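Local atomic coordinates of thiamine pyrophosphokinase (Candida albicans, PDB entry 2G9Z), a protein that transfers a pyrophosphate group from ATP to thiamine, giving thiamine diphosphate, the cofactor form of vitamin B1. Residues Q48-L53 and N245-L250; N64-L69 and S79-C84; I73-I78 and Y208-I213. One frame throughout, in Å; residues are numbered along the deposited sequence.

Interaction 1: Q48-L53 and N245-L250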
ATOM      1  N   GLN A  48      -7.513  18.868  -9.898  1.00 19.81           N
ATOM      2  CA  GLN A  48      -8.278  19.461  -8.802  1.00 21.19           C
ATOM      3  C   GLN A  48      -8.851  18.297  -8.007  1.00 20.64           C
ATOM      4  O   GLN A  48     -10.035  17.976  -8.113  1.00 20.91           O
ATOM      5  CB  GLN A  48      -9.407  20.324  -9.353  1.00 22.35           C
ATOM      6  CG  GLN A  48      -8.931  21.546 -10.104  1.00 21.78           C
ATOM      7  CD  GLN A  48     -10.065  22.264 -10.798  0.60 24.96           C
ATOM      8  OE1 GLN A  48     -10.586  21.792 -11.808  1.00 27.45           O
ATOM      9  NE2 GLN A  48     -10.467  23.402 -10.252  1.00 24.39           N
ATOM     10  N   PRO A  49      -8.012  17.658  -7.183  1.00 21.91           N
ATOM     11  CA  PRO A  49      -8.397  16.505  -6.359  1.00 21.26           C
ATOM     12  C   PRO A  49      -9.531  16.708  -5.364  1.00 22.27           C
ATOM     13  O   PRO A  49     -10.254  15.765  -5.054  1.00 21.38           O
ATOM     14  CB  PRO A  49      -7.101  16.138  -5.633  1.00 22.43           C
ATOM     15  CG  PRO A  49      -6.005  16.796  -6.457  1.00 23.60           C
ATOM     16  CD  PRO A  49      -6.644  18.091  -6.852  1.00 22.28           C
ATOM     17  N   PHE A  50      -9.698  17.935  -4.879  1.00 22.88           N
ATOM     18  CA  PHE A  50     -10.694  18.194  -3.847  1.00 23.61           C
ATOM     19  C   PHE A  50     -12.005  18.852  -4.241  1.00 25.20           C
ATOM     20  O   PHE A  50     -12.735  19.341  -3.377  1.00 24.47           O
ATOM     21  CB  PHE A  50     -10.025  18.996  -2.732  1.00 23.57           C
ATOM     22  CG  PHE A  50      -8.720  18.410  -2.290  1.00 23.64           C
ATOM     23  CD1 PHE A  50      -8.691  17.257  -1.509  1.00 24.44           C
ATOM     24  CD2 PHE A  50      -7.517  18.966  -2.707  1.00 22.53           C
ATOM     25  CE1 PHE A  50      -7.485  16.665  -1.155  1.00 21.55           C
ATOM     26  CE2 PHE A  50      -6.303  18.380  -2.356  1.00 21.25           C
ATOM     27  CZ  PHE A  50      -6.291  17.224  -1.578  1.00 20.72           C
ATOM     28  N   VAL A  51     -12.318  18.858  -5.530  1.00 24.97           N
ATOM     29  CA  VAL A  51     -13.568  19.447  -5.982  1.00 27.86           C
ATOM     30  C   VAL A  51     -14.757  18.766  -5.301  1.00 28.69           C
ATOM     31  O   VAL A  51     -15.804  19.381  -5.112  1.00 30.28           O
ATOM     32  CB  VAL A  51     -13.737  19.304  -7.508  1.00 28.25           C
ATOM     33  CG1 VAL A  51     -15.105  19.820  -7.930  1.00 28.70           C
ATOM     34  CG2 VAL A  51     -12.645  20.070  -8.225  1.00 28.68           C
ATOM     35  N   TYR A  52     -14.592  17.502  -4.919  1.00 28.60           N
ATOM     36  CA  TYR A  52     -15.684  16.770  -4.288  1.00 30.21           C
ATOM     37  C   TYR A  52     -15.965  17.185  -2.846  1.00 31.27           C
ATOM     38  O   TYR A  52     -16.985  16.798  -2.278  1.00 33.86           O
ATOM     39  CB  TYR A  52     -15.423  15.258  -4.340  1.00 28.80           C
ATOM     40  CG  TYR A  52     -14.421  14.754  -3.328  1.00 28.72           C
ATOM     41  CD1 TYR A  52     -13.049  14.959  -3.503  1.00 27.30           C
ATOM     42  CD2 TYR A  52     -14.846  14.082  -2.184  1.00 28.12           C
ATOM     43  CE1 TYR A  52     -12.129  14.503  -2.558  1.00 27.59           C
ATOM     44  CE2 TYR A  52     -13.940  13.622  -1.238  1.00 28.91           C
ATOM     45  CZ  TYR A  52     -12.583  13.834  -1.427  1.00 29.68           C
ATOM     46  OH  TYR A  52     -11.691  13.371  -0.484  1.00 31.95           O
ATOM     47  N   LEU A  53     -15.068  17.965  -2.253  1.00 31.77           N
ATOM     48  CA  LEU A  53     -15.249  18.419  -0.878  1.00 31.03           C
ATOM     49  C   LEU A  53     -15.800  19.841  -0.827  1.00 32.73           C
ATOM     50  O   LEU A  53     -15.881  20.522  -1.850  1.00 34.72           O
ATOM     51  CB  LEU A  53     -13.922  18.362  -0.121  1.00 31.30           C
ATOM     52  CG  LEU A  53     -13.307  16.977   0.083  1.00 31.77           C
ATOM     53  CD1 LEU A  53     -11.964  17.123   0.775  1.00 32.36           C
ATOM     54  CD2 LEU A  53     -14.251  16.108   0.913  1.00 30.94           C
ATOM     55  N   ASN A 245      -7.232   7.662   5.088  1.00 27.35           N
ATOM     56  CA  ASN A 245      -6.142   8.577   5.388  1.00 26.96           C
ATOM     57  C   ASN A 245      -5.819   9.620   4.331  1.00 26.76           C
ATOM     58  O   ASN A 245      -5.354  10.716   4.657  1.00 25.22           O
ATOM     59  CB  ASN A 245      -4.888   7.756   5.673  1.00 26.80           C
ATOM     60  CG  ASN A 245      -5.120   6.712   6.740  1.00 27.29           C
ATOM     61  OD1 ASN A 245      -5.230   7.040   7.920  1.00 29.36           O
ATOM     62  ND2 ASN A 245      -5.225   5.450   6.328  1.00 24.94           N
ATOM     63  N   ASP A 246      -6.075   9.296   3.070  1.00 25.69           N
ATOM     64  CA  ASP A 246      -5.719  10.214   2.005  1.00 24.78           C
ATOM     65  C   ASP A 246      -6.450  10.031   0.681  1.00 22.48           C
ATOM     66  O   ASP A 246      -7.382   9.239   0.559  1.00 21.00           O
ATOM     67  CB  ASP A 246      -4.215  10.073   1.752  1.00 27.77           C
ATOM     68  CG  ASP A 246      -3.776   8.613   1.656  1.00 29.66           C
ATOM     69  OD1 ASP A 246      -4.461   7.830   0.963  1.00 32.45           O
ATOM     70  OD2 ASP A 246      -2.748   8.238   2.265  1.00 27.86           O
ATOM     71  N   ILE A 247      -6.010  10.809  -0.301  1.00 19.78           N
ATOM     72  CA  ILE A 247      -6.521  10.737  -1.656  1.00 17.37           C
ATOM     73  C   ILE A 247      -5.274  10.430  -2.481  1.00 17.87           C
ATOM     74  O   ILE A 247      -4.208  11.024  -2.272  1.00 15.77           O
ATOM     75  CB  ILE A 247      -7.167  12.059  -2.114  1.00 17.50           C
ATOM     76  CG1 ILE A 247      -7.777  11.870  -3.505  1.00 17.18           C
ATOM     77  CG2 ILE A 247      -6.142  13.189  -2.109  1.00 18.64           C
ATOM     78  CD1 ILE A 247      -8.740  12.968  -3.903  1.00 18.79           C
ATOM     79  N   ILE A 248      -5.410   9.488  -3.406  1.00 16.57           N
ATOM     80  CA  ILE A 248      -4.293   9.045  -4.225  1.00 15.91           C
ATOM     81  C   ILE A 248      -4.644   9.196  -5.694  1.00 16.39           C
ATOM     82  O   ILE A 248      -5.728   8.803  -6.130  1.00 13.75           O
ATOM     83  CB  ILE A 248      -3.974   7.572  -3.898  1.00 16.30           C
ATOM     84  CG1 ILE A 248      -3.748   7.443  -2.388  1.00 14.09           C
ATOM     85  CG2 ILE A 248      -2.762   7.091  -4.690  1.00 15.71           C
ATOM     86  CD1 ILE A 248      -3.621   6.017  -1.894  1.00 17.61           C
ATOM     87  N   PHE A 249      -3.728   9.782  -6.451  1.00 14.70           N
ATOM     88  CA  PHE A 249      -3.961  10.005  -7.868  1.00 15.56           C
ATOM     89  C   PHE A 249      -2.657   9.988  -8.627  1.00 16.42           C
ATOM     90  O   PHE A 249      -1.572   9.876  -8.044  1.00 14.99           O
ATOM     91  CB  PHE A 249      -4.685  11.341  -8.097  1.00 13.50           C
ATOM     92  CG  PHE A 249      -4.053  12.507  -7.396  1.00 16.40           C
ATOM     93  CD1 PHE A 249      -4.272  12.723  -6.038  1.00 16.38           C
ATOM     94  CD2 PHE A 249      -3.215  13.379  -8.086  1.00 15.72           C
ATOM     95  CE1 PHE A 249      -3.660  13.791  -5.379  1.00 19.96           C
ATOM     96  CE2 PHE A 249      -2.601  14.447  -7.439  1.00 16.26           C
ATOM     97  CZ  PHE A 249      -2.823  14.653  -6.083  1.00 17.28           C
ATOM     98  N   LEU A 250      -2.762  10.118  -9.940  1.00 17.13           N
ATOM     99  CA  LEU A 250      -1.581  10.066 -10.770  1.00 18.01           C
ATOM    100  C   LEU A 250      -1.163  11.417 -11.316  1.00 17.43           C
ATOM    101  O   LEU A 250      -1.987  12.188 -11.802  1.00 19.98           O
ATOM    102  CB  LEU A 250      -1.823   9.091 -11.927  1.00 17.44           C
ATOM    103  CG  LEU A 250      -0.608   8.524 -12.665  1.00 21.27           C
ATOM    104  CD1 LEU A 250       0.193   7.645 -11.718  1.00 18.94           C
ATOM    105  CD2 LEU A 250      -1.070   7.711 -13.872  1.00 19.58           C
TER
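I247 pushes its side chain in among P49, F50 and Y52. Its two branches divide the work. CG1 lies anti to the backbone N (chi1 -176°), and this carries the terminal methyl CD1 out to the loop. There CD1 of I247 sits 3.4 Å from the carbonyl O of P49 and 4.0 Å from CE1 of Y52. The same methyl meets CB of P49 at 4.0 Å. The other branch, CG2 of I247, comes obliquely against the F50 ring, 3.8 Å from CE1. A second patch lies two residues along the strand. P49 sets its ring carbon CG over one face of F249, 4.1 Å from the ring centroid and 22° off the normal, a CH-pi contact. P49 also covers one face of F50 with its CB, so one proline serves two phenyl rings. All five touching residues are buried. The loose side belongs to Q48, V51 and L53, which are exposed and do not reach the strand. Two overlapping type I turns, Q48 to V51 and F50 to L53, run through both sets, so packed and exposed positions are interleaved. F240 and I335, on the two strands flanking 246-251, extend the apolar patch, and F266 stacks on F50. The arrangement is that of an irregular loop covering one face of a mixed beta sheet, at strand 246-251, which runs antiparallel to its neighbours 237-242 and 331-336.

Interaction 2: N64-L69 and S79-C84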
ATOM      1  N   ASN A  64     -18.846  11.949 -13.190  1.00 29.27           N
ATOM      2  CA  ASN A  64     -18.369  11.371 -11.941  1.00 26.31           C
ATOM      3  C   ASN A  64     -18.950   9.994 -11.664  1.00 24.40           C
ATOM      4  O   ASN A  64     -20.163   9.784 -11.718  1.00 22.28           O
ATOM      5  CB  ASN A  64     -18.706  12.296 -10.770  1.00 26.61           C
ATOM      6  CG  ASN A  64     -17.928  13.595 -10.810  1.00 28.12           C
ATOM      7  OD1 ASN A  64     -18.282  14.560 -10.132  1.00 32.06           O
ATOM      8  ND2 ASN A  64     -16.858  13.625 -11.595  1.00 21.36           N
ATOM      9  N   VAL A  65     -18.059   9.062 -11.350  1.00 21.58           N
ATOM     10  CA  VAL A  65     -18.425   7.694 -11.043  1.00 21.36           C
ATOM     11  C   VAL A  65     -17.865   7.359  -9.670  1.00 20.87           C
ATOM     12  O   VAL A  65     -16.753   7.772  -9.336  1.00 18.02           O
ATOM     13  CB  VAL A  65     -17.796   6.706 -12.049  1.00 21.33           C
ATOM     14  CG1 VAL A  65     -18.172   5.275 -11.679  1.00 21.06           C
ATOM     15  CG2 VAL A  65     -18.238   7.045 -13.458  1.00 20.32           C
ATOM     16  N   LEU A  66     -18.639   6.622  -8.883  1.00 19.47           N
ATOM     17  CA  LEU A  66     -18.206   6.185  -7.563  1.00 17.75           C
ATOM     18  C   LEU A  66     -18.077   4.666  -7.598  1.00 17.99           C
ATOM     19  O   LEU A  66     -19.044   3.961  -7.896  1.00 19.58           O
ATOM     20  CB  LEU A  66     -19.222   6.585  -6.488  1.00 18.19           C
ATOM     21  CG  LEU A  66     -18.917   6.097  -5.064  1.00 18.31           C
ATOM     22  CD1 LEU A  66     -17.599   6.689  -4.594  1.00 19.09           C
ATOM     23  CD2 LEU A  66     -20.038   6.499  -4.118  1.00 16.86           C
ATOM     24  N   LEU A  67     -16.880   4.165  -7.321  1.00 16.70           N
ATOM     25  CA  LEU A  67     -16.640   2.731  -7.308  1.00 15.85           C
ATOM     26  C   LEU A  67     -16.376   2.341  -5.862  1.00 17.62           C
ATOM     27  O   LEU A  67     -15.462   2.867  -5.227  1.00 17.51           O
ATOM     28  CB  LEU A  67     -15.440   2.385  -8.189  1.00 15.98           C
ATOM     29  CG  LEU A  67     -14.976   0.925  -8.200  1.00 15.62           C
ATOM     30  CD1 LEU A  67     -16.155  -0.016  -8.444  1.00 14.43           C
ATOM     31  CD2 LEU A  67     -13.917   0.753  -9.291  1.00 16.03           C
ATOM     32  N   ILE A  68     -17.180   1.419  -5.342  1.00 18.04           N
ATOM     33  CA  ILE A  68     -17.052   0.994  -3.954  1.00 19.50           C
ATOM     34  C   ILE A  68     -16.557  -0.430  -3.776  1.00 20.20           C
ATOM     35  O   ILE A  68     -17.250  -1.389  -4.117  1.00 21.50           O
ATOM     36  CB  ILE A  68     -18.405   1.130  -3.222  1.00 20.36           C
ATOM     37  CG1 ILE A  68     -18.952   2.548  -3.414  1.00 19.90           C
ATOM     38  CG2 ILE A  68     -18.234   0.799  -1.732  1.00 20.23           C
ATOM     39  CD1 ILE A  68     -20.380   2.727  -2.953  1.00 19.70           C
ATOM     40  N   LEU A  69     -15.352  -0.569  -3.236  1.00 21.16           N
ATOM     41  CA  LEU A  69     -14.803  -1.890  -2.995  1.00 21.30           C
ATOM     42  C   LEU A  69     -15.135  -2.356  -1.579  1.00 20.94           C
ATOM     43  O   LEU A  69     -15.782  -1.640  -0.817  1.00 21.28           O
ATOM     44  CB  LEU A  69     -13.294  -1.909  -3.258  1.00 21.65           C
ATOM     45  CG  LEU A  69     -12.960  -2.271  -4.715  1.00 21.94           C
ATOM     46  CD1 LEU A  69     -13.628  -1.291  -5.674  1.00 19.48           C
ATOM     47  CD2 LEU A  69     -11.447  -2.267  -4.911  1.00 25.41           C
ATOM     48  N   SER A  79     -22.390  12.680   0.639  1.00 31.55           N
ATOM     49  CA  SER A  79     -21.939  13.880  -0.060  1.00 31.34           C
ATOM     50  C   SER A  79     -21.300  13.524  -1.401  1.00 29.12           C
ATOM     51  O   SER A  79     -21.544  14.185  -2.412  1.00 27.31           O
ATOM     52  CB  SER A  79     -20.926  14.647   0.798  1.00 32.78           C
ATOM     53  OG  SER A  79     -21.484  15.002   2.051  1.00 38.24           O
ATOM     54  N   LEU A  80     -20.480  12.478  -1.398  1.00 28.50           N
ATOM     55  CA  LEU A  80     -19.799  12.034  -2.606  1.00 27.94           C
ATOM     56  C   LEU A  80     -20.818  11.463  -3.588  1.00 27.30           C
ATOM     57  O   LEU A  80     -20.833  11.821  -4.767  1.00 26.34           O
ATOM     58  CB  LEU A  80     -18.761  10.961  -2.257  1.00 28.10           C
ATOM     59  CG  LEU A  80     -17.440  10.965  -3.035  1.00 28.95           C
ATOM     60  CD1 LEU A  80     -16.687   9.677  -2.740  1.00 26.49           C
ATOM     61  CD2 LEU A  80     -17.692  11.099  -4.519  1.00 28.36           C
ATOM     62  N   TRP A  81     -21.669  10.574  -3.085  1.00 28.09           N
ATOM     63  CA  TRP A  81     -22.707   9.931  -3.889  1.00 27.32           C
ATOM     64  C   TRP A  81     -23.503  10.967  -4.673  1.00 28.38           C
ATOM     65  O   TRP A  81     -23.693  10.838  -5.880  1.00 28.48           O
ATOM     66  CB  TRP A  81     -23.640   9.138  -2.970  1.00 25.66           C
ATOM     67  CG  TRP A  81     -24.685   8.309  -3.668  1.00 23.71           C
ATOM     68  CD1 TRP A  81     -25.736   8.762  -4.408  1.00 25.41           C
ATOM     69  CD2 TRP A  81     -24.790   6.879  -3.652  1.00 23.30           C
ATOM     70  NE1 TRP A  81     -26.496   7.704  -4.855  1.00 24.70           N
ATOM     71  CE2 TRP A  81     -25.938   6.537  -4.403  1.00 24.98           C
ATOM     72  CE3 TRP A  81     -24.028   5.855  -3.073  1.00 23.09           C
ATOM     73  CZ2 TRP A  81     -26.343   5.209  -4.592  1.00 22.63           C
ATOM     74  CZ3 TRP A  81     -24.430   4.533  -3.259  1.00 21.91           C
ATOM     75  CH2 TRP A  81     -25.581   4.224  -4.014  1.00 24.02           C
ATOM     76  N   LYS A  82     -23.961  12.001  -3.978  1.00 29.97           N
ATOM     77  CA  LYS A  82     -24.755  13.052  -4.601  1.00 32.12           C
ATOM     78  C   LYS A  82     -24.032  13.804  -5.711  1.00 32.06           C
ATOM     79  O   LYS A  82     -24.654  14.553  -6.466  1.00 33.59           O
ATOM     80  CB  LYS A  82     -25.240  14.038  -3.536  1.00 33.90           C
ATOM     81  CG  LYS A  82     -26.269  13.441  -2.582  1.00 38.38           C
ATOM     82  CD  LYS A  82     -26.784  14.473  -1.583  1.00 41.42           C
ATOM     83  CE  LYS A  82     -27.963  13.921  -0.784  1.00 44.14           C
ATOM     84  NZ  LYS A  82     -28.573  14.940   0.121  1.00 45.89           N
ATOM     85  N   LYS A  83     -22.723  13.610  -5.816  1.00 30.56           N
ATOM     86  CA  LYS A  83     -21.951  14.281  -6.851  1.00 30.26           C
ATOM     87  C   LYS A  83     -21.636  13.329  -7.994  1.00 29.23           C
ATOM     88  O   LYS A  83     -21.042  13.724  -8.998  1.00 27.34           O
ATOM     89  CB  LYS A  83     -20.648  14.831  -6.270  1.00 31.42           C
ATOM     90  CG  LYS A  83     -20.843  15.974  -5.287  1.00 34.93           C
ATOM     91  CD  LYS A  83     -19.517  16.429  -4.700  1.00 36.63           C
ATOM     92  CE  LYS A  83     -19.697  17.631  -3.790  1.00 36.86           C
ATOM     93  NZ  LYS A  83     -20.191  18.816  -4.544  1.00 40.06           N
ATOM     94  N   CYS A  84     -22.044  12.073  -7.843  1.00 27.67           N
ATOM     95  CA  CYS A  84     -21.779  11.073  -8.865  1.00 27.92           C
ATOM     96  C   CYS A  84     -22.984  10.683  -9.707  1.00 28.88           C
ATOM     97  O   CYS A  84     -24.105  10.535  -9.213  1.00 28.99           O
ATOM     98  CB  CYS A  84     -21.171   9.821  -8.230  1.00 27.66           C
ATOM     99  SG  CYS A  84     -19.543  10.110  -7.512  1.00 27.56           S
TER
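L66 overlaps the SG of C84 with its CB, at 3.7 Å, and spreads its two methyls over the helix end beyond. CG of L66 is anti to the backbone N (chi1 176°), which sends the fork away from the strand. CD1 of L66 meets CD1 of L80 at 3.6 Å, the two side chains crossing at a slant. CD2 of L66 turns to the W81 indole and comes obliquely to CE3 at 4.2 Å. Their side chains cross at about a right angle. I68, two residues further along the strand, adds a lighter touch from CD1 to CZ3 of W81 at 4.4 Å. At the other end the backbones close in: the CA atoms of N64 and C84 are 4.6 Å apart, and CB of N64 lies 3.3 Å from the carbonyl O of K83. A type I turn from W81 to C84 brings the chain back from the helix, with C84 N bonded to W81 O. Past the turn, L66 bonds through its backbone to I86 and V88 of strand 86-90, and N64 to E85 just before it. This is the beta-alpha-beta unit of strand 64-68, helix 77-81 and strand 86-90. W81 is held further by an edge-to-face contact with Y118. The chemistry is mostly apolar: carbon and sulfur fill the middle, so shape and burial probably hold helix to sheet more than polar bonds do.

Interaction 3: I73-I78 and Y208-I213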
ATOM      1  N   ILE A  73     -16.857   1.705   5.073  1.00 33.68           N
ATOM      2  CA  ILE A  73     -16.858   3.069   4.560  1.00 34.11           C
ATOM      3  C   ILE A  73     -16.804   4.084   5.696  1.00 36.24           C
ATOM      4  O   ILE A  73     -17.731   4.181   6.502  1.00 35.90           O
ATOM      5  CB  ILE A  73     -18.103   3.321   3.686  1.00 32.54           C
ATOM      6  CG1 ILE A  73     -18.066   2.383   2.473  1.00 32.07           C
ATOM      7  CG2 ILE A  73     -18.146   4.778   3.243  1.00 32.31           C
ATOM      8  CD1 ILE A  73     -19.233   2.529   1.526  1.00 31.37           C
ATOM      9  N   THR A  74     -15.714   4.847   5.737  1.00 37.06           N
ATOM     10  CA  THR A  74     -15.493   5.839   6.784  1.00 38.63           C
ATOM     11  C   THR A  74     -15.657   7.295   6.349  1.00 38.43           C
ATOM     12  O   THR A  74     -15.635   8.198   7.186  1.00 40.47           O
ATOM     13  CB  THR A  74     -14.081   5.682   7.380  1.00 38.98           C
ATOM     14  OG1 THR A  74     -13.103   6.031   6.390  1.00 40.22           O
ATOM     15  CG2 THR A  74     -13.847   4.242   7.816  1.00 39.56           C
ATOM     16  N   ILE A  75     -15.815   7.528   5.052  1.00 36.39           N
ATOM     17  CA  ILE A  75     -15.973   8.886   4.546  1.00 34.93           C
ATOM     18  C   ILE A  75     -17.428   9.333   4.547  1.00 34.77           C
ATOM     19  O   ILE A  75     -18.327   8.578   4.924  1.00 34.04           O
ATOM     20  CB  ILE A  75     -15.470   9.018   3.093  1.00 35.25           C
ATOM     21  CG1 ILE A  75     -16.370   8.200   2.163  1.00 34.46           C
ATOM     22  CG2 ILE A  75     -14.029   8.552   2.995  1.00 35.35           C
ATOM     23  CD1 ILE A  75     -16.281   8.598   0.707  1.00 34.05           C
ATOM     24  N   ASP A  76     -17.647  10.569   4.113  1.00 35.04           N
ATOM     25  CA  ASP A  76     -18.986  11.129   4.019  1.00 35.37           C
ATOM     26  C   ASP A  76     -19.555  10.633   2.691  1.00 34.34           C
ATOM     27  O   ASP A  76     -19.592  11.364   1.699  1.00 34.38           O
ATOM     28  CB  ASP A  76     -18.920  12.656   4.027  1.00 37.06           C
ATOM     29  CG  ASP A  76     -20.291  13.302   3.974  1.00 40.35           C
ATOM     30  OD1 ASP A  76     -21.280  12.592   3.686  1.00 40.56           O
ATOM     31  OD2 ASP A  76     -20.376  14.526   4.212  1.00 42.06           O
ATOM     32  N   LEU A  77     -19.991   9.379   2.693  1.00 33.57           N
ATOM     33  CA  LEU A  77     -20.541   8.722   1.515  1.00 32.20           C
ATOM     34  C   LEU A  77     -21.624   9.503   0.783  1.00 32.44           C
ATOM     35  O   LEU A  77     -21.538   9.705  -0.429  1.00 31.99           O
ATOM     36  CB  LEU A  77     -21.089   7.347   1.902  1.00 31.50           C
ATOM     37  CG  LEU A  77     -21.639   6.490   0.760  1.00 31.77           C
ATOM     38  CD1 LEU A  77     -20.527   6.189  -0.243  1.00 30.62           C
ATOM     39  CD2 LEU A  77     -22.212   5.205   1.328  1.00 31.28           C
ATOM     40  N   ILE A  78     -22.643   9.941   1.516  1.00 33.32           N
ATOM     41  CA  ILE A  78     -23.751  10.674   0.909  1.00 33.06           C
ATOM     42  C   ILE A  78     -23.337  11.910   0.116  1.00 32.85           C
ATOM     43  O   ILE A  78     -23.873  12.160  -0.962  1.00 32.29           O
ATOM     44  CB  ILE A  78     -24.805  11.066   1.977  1.00 35.47           C
ATOM     45  CG1 ILE A  78     -25.666   9.846   2.329  1.00 36.19           C
ATOM     46  CG2 ILE A  78     -25.712  12.177   1.450  1.00 35.80           C
ATOM     47  CD1 ILE A  78     -24.885   8.638   2.799  1.00 38.12           C
ATOM     48  N   TYR A 208     -14.091   8.004  -8.644  1.00 18.05           N
ATOM     49  CA  TYR A 208     -13.710   8.063  -7.242  1.00 16.78           C
ATOM     50  C   TYR A 208     -13.807   6.630  -6.743  1.00 17.95           C
ATOM     51  O   TYR A 208     -14.870   6.010  -6.825  1.00 17.80           O
ATOM     52  CB  TYR A 208     -14.674   8.974  -6.481  1.00 17.83           C
ATOM     53  CG  TYR A 208     -14.540  10.430  -6.874  1.00 20.11           C
ATOM     54  CD1 TYR A 208     -13.443  11.183  -6.460  1.00 19.89           C
ATOM     55  CD2 TYR A 208     -15.486  11.042  -7.693  1.00 21.70           C
ATOM     56  CE1 TYR A 208     -13.288  12.513  -6.852  1.00 22.60           C
ATOM     57  CE2 TYR A 208     -15.341  12.372  -8.093  1.00 22.41           C
ATOM     58  CZ  TYR A 208     -14.239  13.099  -7.668  1.00 23.85           C
ATOM     59  OH  TYR A 208     -14.087  14.411  -8.065  1.00 23.57           O
ATOM     60  N   VAL A 209     -12.696   6.093  -6.249  1.00 17.46           N
ATOM     61  CA  VAL A 209     -12.675   4.718  -5.765  1.00 17.72           C
ATOM     62  C   VAL A 209     -12.511   4.631  -4.246  1.00 19.02           C
ATOM     63  O   VAL A 209     -11.557   5.178  -3.685  1.00 19.11           O
ATOM     64  CB  VAL A 209     -11.522   3.917  -6.424  1.00 17.46           C
ATOM     65  CG1 VAL A 209     -11.580   2.457  -5.985  1.00 19.15           C
ATOM     66  CG2 VAL A 209     -11.599   4.030  -7.946  1.00 17.16           C
ATOM     67  N   LEU A 210     -13.440   3.944  -3.585  1.00 19.56           N
ATOM     68  CA  LEU A 210     -13.378   3.754  -2.130  1.00 20.85           C
ATOM     69  C   LEU A 210     -12.966   2.325  -1.770  1.00 22.01           C
ATOM     70  O   LEU A 210     -13.326   1.377  -2.469  1.00 21.50           O
ATOM     71  CB  LEU A 210     -14.744   4.020  -1.486  1.00 19.77           C
ATOM     72  CG  LEU A 210     -15.351   5.416  -1.593  1.00 20.36           C
ATOM     73  CD1 LEU A 210     -16.725   5.419  -0.927  1.00 18.96           C
ATOM     74  CD2 LEU A 210     -14.419   6.429  -0.936  1.00 20.49           C
ATOM     75  N   ASN A 211     -12.201   2.184  -0.688  1.00 22.63           N
ATOM     76  CA  ASN A 211     -11.782   0.875  -0.178  1.00 23.59           C
ATOM     77  C   ASN A 211     -10.855   0.017  -1.042  1.00 24.19           C
ATOM     78  O   ASN A 211     -10.780  -1.202  -0.849  1.00 25.30           O
ATOM     79  CB  ASN A 211     -13.029   0.051   0.177  1.00 26.28           C
ATOM     80  CG  ASN A 211     -14.010   0.824   1.045  1.00 28.47           C
ATOM     81  OD1 ASN A 211     -13.611   1.518   1.984  1.00 29.20           O
ATOM     82  ND2 ASN A 211     -15.304   0.701   0.740  1.00 27.30           N
ATOM     83  N   ALA A 212     -10.143   0.634  -1.978  1.00 23.86           N
ATOM     84  CA  ALA A 212      -9.233  -0.108  -2.851  1.00 26.01           C
ATOM     85  C   ALA A 212      -7.810  -0.108  -2.300  1.00 27.01           C
ATOM     86  O   ALA A 212      -6.952  -0.868  -2.755  1.00 26.53           O
ATOM     87  CB  ALA A 212      -9.242   0.499  -4.248  1.00 25.71           C
ATOM     88  N   ILE A 213      -7.574   0.755  -1.320  1.00 27.31           N
ATOM     89  CA  ILE A 213      -6.267   0.888  -0.692  1.00 25.73           C
ATOM     90  C   ILE A 213      -6.396   0.603   0.799  1.00 24.38           C
ATOM     91  O   ILE A 213      -7.456   0.819   1.385  1.00 25.07           O
ATOM     92  CB  ILE A 213      -5.720   2.334  -0.863  1.00 26.81           C
ATOM     93  CG1 ILE A 213      -5.701   2.720  -2.344  1.00 26.35           C
ATOM     94  CG2 ILE A 213      -4.331   2.448  -0.244  1.00 24.47           C
ATOM     95  CD1 ILE A 213      -4.765   1.881  -3.203  1.00 28.92           C
TER
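L210 meets I75 methyl to methyl. The two side chains reach for each other tip to tip, and CD1 of I75 is only 3.3 Å from CD2 of L210, tighter than usual carbon contact. The other methyl of L210, CD1, is 3.6 Å from the same I75 CD1 and 3.9 Å from CD1 of L77. I75 holds its CG1 between its backbone N and carbonyl carbon (chi1 67°), which aims the long branch at the strand. Beside this cluster, CG1 of I73 lies 3.7 Å from ND2 of N211, and their side chains cross at about a right angle. That amide is not left to the hydrocarbon: ND2 of N211 hydrogen-bonds to the carbonyl O of L69. Further out, I73 rests on I68 and L77 on L66, both from strand 64-68, while I242 of strand 237-242 supports L210. The backbone of L210 bonds to L67. D76, the N-cap of helix 77-81, caps its first turn and bonds S79 OG through OD2, which probably helps to place L77. The arrangement is a loop and helix start lying against the C-terminal end of a central strand, in the parallel part of the mixed sheet of an alpha/beta fold.

All three contacts reach the same mixed sheet. Interactions 2 and 3 lie closest, their centres about 8 Å apart, and both use helix 77-81. They meet neighbouring parallel strands, 64-68 and 205-210, probably joined by hydrogen bonds from Y208 N to V65 O and L67 N to Y208 O. The centre of interaction 1, on antiparallel strand 246-251, is about 13 Å from that of interaction 2 and about 11 Å from that of interaction 3. Along the chain, 48-53 and 245-250 enclose the other four segments, and those of interactions 2 and 3 alternate. Y52 touches both, meeting L80, K83 and Y208. Loop 48-53 and helix 77-81 thus bring sequence-distant residues together on one sheet.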